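Local atomic coordinates of ER-derived vesicles protein ERV41 (Saccharomyces cerevisiae, PDB entry 3ZLC), a protein that is a constituent of COPII-coated vesicles leaving the endoplasmic reticulum, needed for efficient transport of some secretory proteins to the Golgi, and facilitates retrograde transport. Residues I37-Q42 / G121-N126; H156-F161 / I234-N239. One frame throughout, in Å; residues are numbered along the deposited sequence. Where two conformers were deposited one is given.

Interaction 1 of 2, residues I37-Q42 / G121-N126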
ATOM      1  N   ILE A  37       4.780   2.748 -10.969  1.00 23.45           N
ATOM      2  CA  ILE A  37       4.031   1.738 -10.222  1.00 22.74           C
ATOM      3  C   ILE A  37       3.780   0.565 -11.164  1.00 23.38           C
ATOM      4  O   ILE A  37       3.220   0.756 -12.256  1.00 24.95           O
ATOM      5  CB  ILE A  37       2.730   2.333  -9.681  1.00 19.99           C
ATOM      6  CG1 ILE A  37       3.054   3.503  -8.740  1.00 23.00           C
ATOM      7  CG2 ILE A  37       1.875   1.275  -8.956  1.00 16.82           C
ATOM      8  CD1 ILE A  37       1.856   4.201  -8.244  1.00 29.61           C
ATOM      9  N   ASN A  38       4.249  -0.623 -10.773  1.00 21.27           N
ATOM     10  CA  ASN A  38       4.117  -1.823 -11.598  0.75 25.42           C
ATOM     11  C   ASN A  38       3.332  -2.926 -10.881  1.00 23.83           C
ATOM     12  O   ASN A  38       3.361  -3.018  -9.650  1.00 22.11           O
ATOM     13  CB  ASN A  38       5.498  -2.374 -11.965  0.75 25.60           C
ATOM     14  CG  ASN A  38       6.221  -1.527 -13.013  0.75 36.26           C
ATOM     15  OD1 ASN A  38       6.064  -1.738 -14.219  0.75 35.87           O
ATOM     16  ND2 ASN A  38       7.032  -0.574 -12.551  0.75 31.83           N
ATOM     17  N   VAL A  39       2.648  -3.763 -11.656  1.00 21.24           N
ATOM     18  CA  VAL A  39       2.022  -4.972 -11.127  1.00 21.28           C
ATOM     19  C   VAL A  39       2.647  -6.136 -11.879  1.00 23.04           C
ATOM     20  O   VAL A  39       2.897  -6.056 -13.094  1.00 22.11           O
ATOM     21  CB  VAL A  39       0.479  -4.993 -11.310  1.00 29.12           C
ATOM     22  CG1 VAL A  39      -0.079  -6.377 -10.989  1.00 32.87           C
ATOM     23  CG2 VAL A  39      -0.181  -3.990 -10.407  1.00 31.64           C
ATOM     24  N   ARG A  40       2.963  -7.212 -11.173  1.00 21.02           N
ATOM     25  CA  ARG A  40       3.289  -8.429 -11.895  1.00 27.37           C
ATOM     26  C   ARG A  40       2.732  -9.617 -11.147  1.00 33.25           C
ATOM     27  O   ARG A  40       2.475  -9.530  -9.944  1.00 26.06           O
ATOM     28  CB  ARG A  40       4.788  -8.562 -12.147  1.00 42.26           C
ATOM     29  CG  ARG A  40       5.646  -8.523 -10.912  1.00 50.18           C
ATOM     30  CD  ARG A  40       6.897  -9.343 -11.159  1.00 66.13           C
ATOM     31  NE  ARG A  40       7.755  -9.427  -9.979  1.00 78.02           N
ATOM     32  CZ  ARG A  40       8.952 -10.005  -9.963  1.00 83.49           C
ATOM     33  NH1 ARG A  40       9.443 -10.551 -11.069  1.00 80.96           N
ATOM     34  NH2 ARG A  40       9.658 -10.034  -8.841  1.00 85.23           N
ATOM     35  N   ASP A  41       2.509 -10.718 -11.857  1.00 26.76           N
ATOM     36  CA  ASP A  41       2.014 -11.921 -11.195  1.00 28.54           C
ATOM     37  C   ASP A  41       2.554 -13.181 -11.849  1.00 39.30           C
ATOM     38  O   ASP A  41       3.363 -13.110 -12.779  1.00 39.48           O
ATOM     39  CB  ASP A  41       0.473 -11.920 -11.079  1.00 32.78           C
ATOM     40  CG  ASP A  41      -0.239 -11.911 -12.434  1.00 40.39           C
ATOM     41  OD1 ASP A  41       0.193 -12.625 -13.360  1.00 44.23           O
ATOM     42  OD2 ASP A  41      -1.256 -11.197 -12.560  1.00 42.65           O
ATOM     43  N   GLN A  42       2.113 -14.333 -11.357  1.00 47.97           N
ATOM     44  CA  GLN A  42       2.567 -15.608 -11.896  1.00 56.75           C
ATOM     45  C   GLN A  42       2.366 -15.686 -13.407  1.00 58.23           C
ATOM     46  O   GLN A  42       3.218 -16.196 -14.131  1.00 65.33           O
ATOM     47  CB  GLN A  42       1.818 -16.751 -11.219  1.00 61.01           C
ATOM     48  CG  GLN A  42       1.557 -16.514  -9.756  1.00 61.82           C
ATOM     49  CD  GLN A  42       1.646 -17.783  -8.943  1.00 72.60           C
ATOM     50  OE1 GLN A  42       2.558 -17.955  -8.136  1.00 77.50           O
ATOM     51  NE2 GLN A  42       0.691 -18.682  -9.147  1.00 75.87           N
ATOM     52  N   GLY A 121      -6.344   4.905  -5.952  1.00 18.77           N
ATOM     53  CA  GLY A 121      -7.235   4.339  -6.951  1.00 18.04           C
ATOM     54  C   GLY A 121      -7.465   2.865  -6.689  1.00 19.33           C
ATOM     55  O   GLY A 121      -7.110   2.353  -5.634  1.00 18.83           O
ATOM     56  N   SER A 122      -8.072   2.192  -7.658  1.00 17.53           N
ATOM     57  CA  SER A 122      -8.354   0.771  -7.534  0.53 17.72           C
ATOM     58  C   SER A 122      -7.848   0.041  -8.770  1.00 23.03           C
ATOM     59  O   SER A 122      -8.134   0.444  -9.895  1.00 25.21           O
ATOM     60  CB  SER A 122      -9.857   0.550  -7.341  0.53 21.43           C
ATOM     61  OG  SER A 122     -10.238   0.940  -6.037  0.53 19.75           O
ATOM     62  N   ILE A 123      -7.074  -1.019  -8.556  1.00 22.00           N
ATOM     63  CA  ILE A 123      -6.468  -1.749  -9.670  1.00 23.69           C
ATOM     64  C   ILE A 123      -6.990  -3.181  -9.753  1.00 24.55           C
ATOM     65  O   ILE A 123      -6.798  -3.953  -8.817  1.00 23.01           O
ATOM     66  CB  ILE A 123      -4.935  -1.841  -9.510  1.00 23.99           C
ATOM     67  CG1 ILE A 123      -4.329  -0.463  -9.236  1.00 35.55           C
ATOM     68  CG2 ILE A 123      -4.297  -2.474 -10.757  1.00 29.36           C
ATOM     69  CD1 ILE A 123      -2.843  -0.503  -8.862  1.00 32.02           C
ATOM     70  N   PRO A 124      -7.623  -3.548 -10.885  1.00 26.70           N
ATOM     71  CA  PRO A 124      -8.024  -4.945 -11.076  1.00 33.70           C
ATOM     72  C   PRO A 124      -6.809  -5.807 -11.393  1.00 29.19           C
ATOM     73  O   PRO A 124      -6.066  -5.516 -12.329  1.00 27.95           O
ATOM     74  CB  PRO A 124      -8.964  -4.885 -12.292  1.00 38.26           C
ATOM     75  CG  PRO A 124      -8.512  -3.702 -13.067  1.00 43.80           C
ATOM     76  CD  PRO A 124      -7.983  -2.703 -12.040  1.00 32.64           C
ATOM     77  N   VAL A 125      -6.592  -6.851 -10.607  1.00 23.90           N
ATOM     78  CA  VAL A 125      -5.488  -7.761 -10.886  1.00 20.03           C
ATOM     79  C   VAL A 125      -6.023  -9.188 -10.938  1.00 25.21           C
ATOM     80  O   VAL A 125      -7.112  -9.479 -10.419  1.00 20.66           O
ATOM     81  CB  VAL A 125      -4.358  -7.640  -9.827  1.00 23.70           C
ATOM     82  CG1 VAL A 125      -3.808  -6.228  -9.776  1.00 26.27           C
ATOM     83  CG2 VAL A 125      -4.866  -8.056  -8.435  1.00 19.35           C
ATOM     84  N   ASN A 126      -5.278 -10.082 -11.572  1.00 19.35           N
ATOM     85  CA  ASN A 126      -5.662 -11.486 -11.527  1.00 20.53           C
ATOM     86  C   ASN A 126      -5.558 -11.921 -10.081  1.00 22.08           C
ATOM     87  O   ASN A 126      -4.636 -11.491  -9.374  1.00 24.69           O
ATOM     88  CB  ASN A 126      -4.741 -12.333 -12.409  1.00 26.82           C
ATOM     89  CG  ASN A 126      -4.858 -11.984 -13.877  1.00 37.95           C
ATOM     90  OD1 ASN A 126      -5.959 -11.829 -14.401  1.00 42.93           O
ATOM     91  ND2 ASN A 126      -3.716 -11.854 -14.550  1.00 38.89           N
TER
HETATM   92  O   HOH W   1      -2.087 -10.579  -9.568  1.00 30.74           O

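Interaction 2 of 2, residues H156-F161 / I234-N239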
ATOM      1  N   HIS A 156       6.446   6.647   3.914  1.00 15.31           N
ATOM      2  CA  HIS A 156       5.126   6.578   3.307  1.00 14.03           C
ATOM      3  C   HIS A 156       4.040   6.465   4.353  1.00 14.83           C
ATOM      4  O   HIS A 156       4.301   6.092   5.504  1.00 14.00           O
ATOM      5  CB  HIS A 156       5.045   5.402   2.319  1.00 14.59           C
ATOM      6  CG  HIS A 156       5.284   4.066   2.951  1.00 17.85           C
ATOM      7  ND1 HIS A 156       6.549   3.582   3.198  1.00 17.00           N
ATOM      8  CD2 HIS A 156       4.422   3.110   3.389  1.00 16.01           C
ATOM      9  CE1 HIS A 156       6.462   2.385   3.761  1.00 16.01           C
ATOM     10  NE2 HIS A 156       5.184   2.076   3.885  1.00 17.12           N
ATOM     11  N   VAL A 157       2.829   6.834   3.949  1.00 16.40           N
ATOM     12  CA  VAL A 157       1.649   6.696   4.792  1.00 13.16           C
ATOM     13  C   VAL A 157       0.674   5.863   4.008  1.00 16.05           C
ATOM     14  O   VAL A 157       0.388   6.175   2.854  1.00 16.14           O
ATOM     15  CB  VAL A 157       0.969   8.055   5.033  1.00 15.48           C
ATOM     16  CG1 VAL A 157      -0.388   7.853   5.731  1.00 17.76           C
ATOM     17  CG2 VAL A 157       1.879   8.949   5.873  1.00 14.40           C
ATOM     18  N   ILE A 158       0.164   4.796   4.609  1.00 11.91           N
ATOM     19  CA  ILE A 158      -0.850   4.014   3.920  1.00 13.95           C
ATOM     20  C   ILE A 158      -2.185   4.382   4.541  1.00 19.67           C
ATOM     21  O   ILE A 158      -2.460   4.001   5.684  1.00 16.71           O
ATOM     22  CB  ILE A 158      -0.601   2.483   4.084  1.00 15.32           C
ATOM     23  CG1 ILE A 158       0.728   2.093   3.416  1.00 15.76           C
ATOM     24  CG2 ILE A 158      -1.749   1.684   3.449  1.00 11.39           C
ATOM     25  CD1 ILE A 158       1.292   0.720   3.861  1.00 12.94           C
ATOM     26  N   ASN A 159      -3.013   5.126   3.813  1.00 14.75           N
ATOM     27  CA  ASN A 159      -4.333   5.461   4.338  1.00 14.43           C
ATOM     28  C   ASN A 159      -5.279   4.295   4.108  1.00 13.47           C
ATOM     29  O   ASN A 159      -6.088   3.962   4.984  1.00 13.98           O
ATOM     30  CB  ASN A 159      -4.879   6.741   3.694  1.00 17.32           C
ATOM     31  CG  ASN A 159      -3.976   7.916   3.922  1.00 22.63           C
ATOM     32  OD1 ASN A 159      -3.676   8.246   5.073  1.00 16.16           O
ATOM     33  ND2 ASN A 159      -3.488   8.533   2.829  1.00 16.96           N
ATOM     34  N   GLU A 160      -5.154   3.669   2.941  1.00 12.26           N
ATOM     35  CA  GLU A 160      -5.910   2.451   2.628  1.00 10.43           C
ATOM     36  C   GLU A 160      -5.083   1.481   1.808  1.00 12.43           C
ATOM     37  O   GLU A 160      -4.331   1.891   0.917  1.00 15.83           O
ATOM     38  CB  GLU A 160      -7.194   2.773   1.833  1.00 15.05           C
ATOM     39  CG  GLU A 160      -8.031   1.487   1.579  1.00 18.02           C
ATOM     40  CD  GLU A 160      -9.260   1.716   0.708  1.00 43.89           C
ATOM     41  OE1 GLU A 160      -9.450   2.854   0.223  1.00 49.44           O
ATOM     42  OE2 GLU A 160     -10.028   0.742   0.501  1.00 31.44           O
ATOM     43  N   PHE A 161      -5.233   0.191   2.111  1.00 13.88           N
ATOM     44  CA  PHE A 161      -4.752  -0.872   1.241  1.00 11.75           C
ATOM     45  C   PHE A 161      -5.663  -2.074   1.483  1.00 13.60           C
ATOM     46  O   PHE A 161      -5.616  -2.683   2.550  1.00 15.11           O
ATOM     47  CB  PHE A 161      -3.300  -1.244   1.541  1.00 10.00           C
ATOM     48  CG  PHE A 161      -2.713  -2.155   0.515  1.00 14.95           C
ATOM     49  CD1 PHE A 161      -2.359  -1.660  -0.733  1.00 13.49           C
ATOM     50  CD2 PHE A 161      -2.547  -3.513   0.775  1.00 13.37           C
ATOM     51  CE1 PHE A 161      -1.830  -2.494  -1.709  1.00 12.51           C
ATOM     52  CE2 PHE A 161      -2.022  -4.351  -0.191  1.00 18.97           C
ATOM     53  CZ  PHE A 161      -1.668  -3.844  -1.437  1.00 15.34           C
ATOM     54  N   ILE A 234       8.686   0.516  -2.362  1.00 15.20           N
ATOM     55  CA  ILE A 234       7.655   0.029  -1.465  1.00 13.63           C
ATOM     56  C   ILE A 234       6.945  -1.085  -2.220  1.00 18.27           C
ATOM     57  O   ILE A 234       6.416  -0.861  -3.315  1.00 20.47           O
ATOM     58  CB  ILE A 234       6.654   1.146  -1.108  1.00 16.32           C
ATOM     59  CG1 ILE A 234       7.364   2.308  -0.396  1.00 19.57           C
ATOM     60  CG2 ILE A 234       5.543   0.595  -0.201  1.00 14.66           C
ATOM     61  CD1 ILE A 234       6.575   3.633  -0.418  1.00 19.36           C
ATOM     62  N   PHE A 235       6.941  -2.287  -1.645  1.00 14.88           N
ATOM     63  CA  PHE A 235       6.423  -3.465  -2.349  1.00 20.59           C
ATOM     64  C   PHE A 235       5.323  -4.173  -1.568  1.00 19.67           C
ATOM     65  O   PHE A 235       5.477  -4.471  -0.377  1.00 18.63           O
ATOM     66  CB  PHE A 235       7.563  -4.455  -2.610  1.00 17.11           C
ATOM     67  CG  PHE A 235       8.706  -3.881  -3.438  1.00 23.17           C
ATOM     68  CD1 PHE A 235       9.712  -3.123  -2.839  1.00 21.19           C
ATOM     69  CD2 PHE A 235       8.787  -4.128  -4.803  1.00 27.72           C
ATOM     70  CE1 PHE A 235      10.770  -2.601  -3.598  1.00 17.74           C
ATOM     71  CE2 PHE A 235       9.848  -3.614  -5.573  1.00 29.24           C
ATOM     72  CZ  PHE A 235      10.836  -2.854  -4.967  1.00 25.78           C
ATOM     73  N   PHE A 236       4.220  -4.461  -2.245  1.00 14.20           N
ATOM     74  CA  PHE A 236       3.128  -5.208  -1.623  1.00 17.14           C
ATOM     75  C   PHE A 236       3.034  -6.563  -2.302  1.00 19.58           C
ATOM     76  O   PHE A 236       2.603  -6.650  -3.453  1.00 18.86           O
ATOM     77  CB  PHE A 236       1.813  -4.469  -1.827  1.00 11.32           C
ATOM     78  CG  PHE A 236       1.773  -3.099  -1.182  1.00 13.86           C
ATOM     79  CD1 PHE A 236       2.191  -1.973  -1.878  1.00 17.37           C
ATOM     80  CD2 PHE A 236       1.294  -2.938   0.121  1.00 13.89           C
ATOM     81  CE1 PHE A 236       2.139  -0.693  -1.290  1.00 23.10           C
ATOM     82  CE2 PHE A 236       1.239  -1.667   0.716  1.00 10.99           C
ATOM     83  CZ  PHE A 236       1.663  -0.545   0.009  1.00 17.55           C
ATOM     84  N   LYS A 237       3.471  -7.613  -1.620  1.00 14.62           N
ATOM     85  CA  LYS A 237       3.326  -8.957  -2.166  1.00 18.03           C
ATOM     86  C   LYS A 237       2.000  -9.506  -1.686  1.00 20.96           C
ATOM     87  O   LYS A 237       1.596  -9.281  -0.533  1.00 25.86           O
ATOM     88  CB  LYS A 237       4.471  -9.863  -1.715  1.00 20.69           C
ATOM     89  CG  LYS A 237       5.841  -9.364  -2.144  1.00 31.05           C
ATOM     90  CD  LYS A 237       6.635 -10.457  -2.842  1.00 44.95           C
ATOM     91  CE  LYS A 237       8.039  -9.974  -3.196  1.00 50.07           C
ATOM     92  NZ  LYS A 237       8.837 -11.012  -3.917  1.00 54.62           N
ATOM     93  N   TYR A 238       1.287 -10.190  -2.572  1.00 17.49           N
ATOM     94  CA  TYR A 238      -0.001 -10.737  -2.155  1.00 15.92           C
ATOM     95  C   TYR A 238      -0.208 -12.154  -2.653  1.00 21.37           C
ATOM     96  O   TYR A 238       0.242 -12.526  -3.738  1.00 15.52           O
ATOM     97  CB  TYR A 238      -1.162  -9.820  -2.587  1.00 16.04           C
ATOM     98  CG  TYR A 238      -1.084  -9.376  -4.036  1.00 19.02           C
ATOM     99  CD1 TYR A 238      -1.578 -10.189  -5.048  1.00 16.90           C
ATOM    100  CD2 TYR A 238      -0.528  -8.147  -4.391  1.00 15.80           C
ATOM    101  CE1 TYR A 238      -1.531  -9.802  -6.367  1.00 21.19           C
ATOM    102  CE2 TYR A 238      -0.470  -7.749  -5.737  1.00 17.76           C
ATOM    103  CZ  TYR A 238      -0.976  -8.586  -6.713  1.00 24.10           C
ATOM    104  OH  TYR A 238      -0.936  -8.242  -8.056  1.00 32.40           O
ATOM    105  N   ASN A 239      -0.861 -12.958  -1.827  1.00 18.13           N
ATOM    106  CA  ASN A 239      -1.313 -14.269  -2.262  1.00 19.27           C
ATOM    107  C   ASN A 239      -2.696 -14.512  -1.680  1.00 17.72           C
ATOM    108  O   ASN A 239      -3.091 -13.867  -0.699  1.00 15.15           O
ATOM    109  CB  ASN A 239      -0.352 -15.366  -1.822  1.00 16.85           C
ATOM    110  CG  ASN A 239      -0.408 -16.563  -2.737  1.00 29.42           C
ATOM    111  OD1 ASN A 239      -1.403 -16.756  -3.460  1.00 26.45           O
ATOM    112  ND2 ASN A 239       0.652 -17.369  -2.735  1.00 28.02           N
TER

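Interaction 1 of 2, residues I37-Q42 / G121-N126
Val39 meets Val125 and Ile123 where two sheets face each other, and the apolar part of the contact is built from methyl groups alone. CG1 of Val39 lies 3.9 Å from CG1 of Val125, the two branches meeting obliquely; on the other branch CG2 of Val39 is 4.4 Å from CG2 of Ile123, a looser touch. The methyls divide in this way because CG1 of Val39 stands opposite its own backbone N (chi1 169°), leaving CG2 beside that N. Leu132 of strand 130-136 packs on both Val39 and Ile123.

The backbones share no hydrogen bond: strands 35-41 and 117-126 belong to different sheets, and their segments run at 20° with axes 8.2 Å apart, the geometry of face-to-face packing in a beta sandwich of the lumenal domain.

At one end the contact turns polar. Asn126 ND2 donates to Asp41 OD2 over 3.2 Å, moderately bent at 148°, reaching the syn side of the carboxylate somewhat out of its plane. A water gives one hydrogen to the same OD2 and another to Asn126 O, 2.7 Å away, so OD2 accepts twice. The other oxygen, OD1, is held by Thr43 OG1 and Met44 N. Replacing Asp41 by alanine is likely to leave Asn126 ND2 without this acceptor and the water with Asn126 O as its remaining partner of the two.

Interaction 2 of 2, residues H156-F161 / I234-N239
Phe161 lays its ring over that of Phe236, whose side chain can be followed outward from CB. CB itself is 3.6 Å from Phe161 CZ. CG sits 3.5 Å from the same CZ, CD1 comes 4.1 Å from Phe161 CE1, and CD2 lies over the centre of the Phe161 ring, 3.4 Å above its plane. CE2 has two neighbours, Phe161 CD1 and, at the ring's edge, Ile158 CD1, each 3.9 Å away. At the tip CZ meets only Ile158 CD1 across this contact. The Phe161 and Phe236 rings form an offset stack, centroids 4.1 Å apart and planes at 18°, the side chains running past each other in opposite senses. Phe161 can reach across because its CG is trans to the backbone N (chi1 -170°).

Beyond the rings, Ile234 CG1 makes a CH-pi contact over one face of the His156 imidazole, while its CD1 presses on His156 CB at 3.6 Å. The imidazole nitrogens are engaged elsewhere, NE2 with Tyr191 OH and ND1 with Phe154 O. A classic beta bulge, with Asn159 and Glu160 both facing Asp25, turns strand 156-163 between Ile158 and Phe161; the contact is part of the aromatic and aliphatic interior of a beta sandwich.

Overall arrangement
Both contacts join the same two sheets of the lumenal domain. Strands 35-41 and 233-240 come from the larger mixed sheet, where each pairs antiparallel with strand 130-136; strands 117-126 and 156-163 come from the six-stranded sheet, each beside strand 19-28. The centre of interaction 2 lies about 2 Å from the centre of the chain, and the centre of interaction 1 is about 12 Å from that of interaction 2. Tyr238 links them: its OH packs 3.6 Å from Val39 CG1. Along the chain they come in series, interaction 1 closing before interaction 2 opens; two pairs of segments distant in sequence thus contribute neighbouring patches to the packing between the sheets.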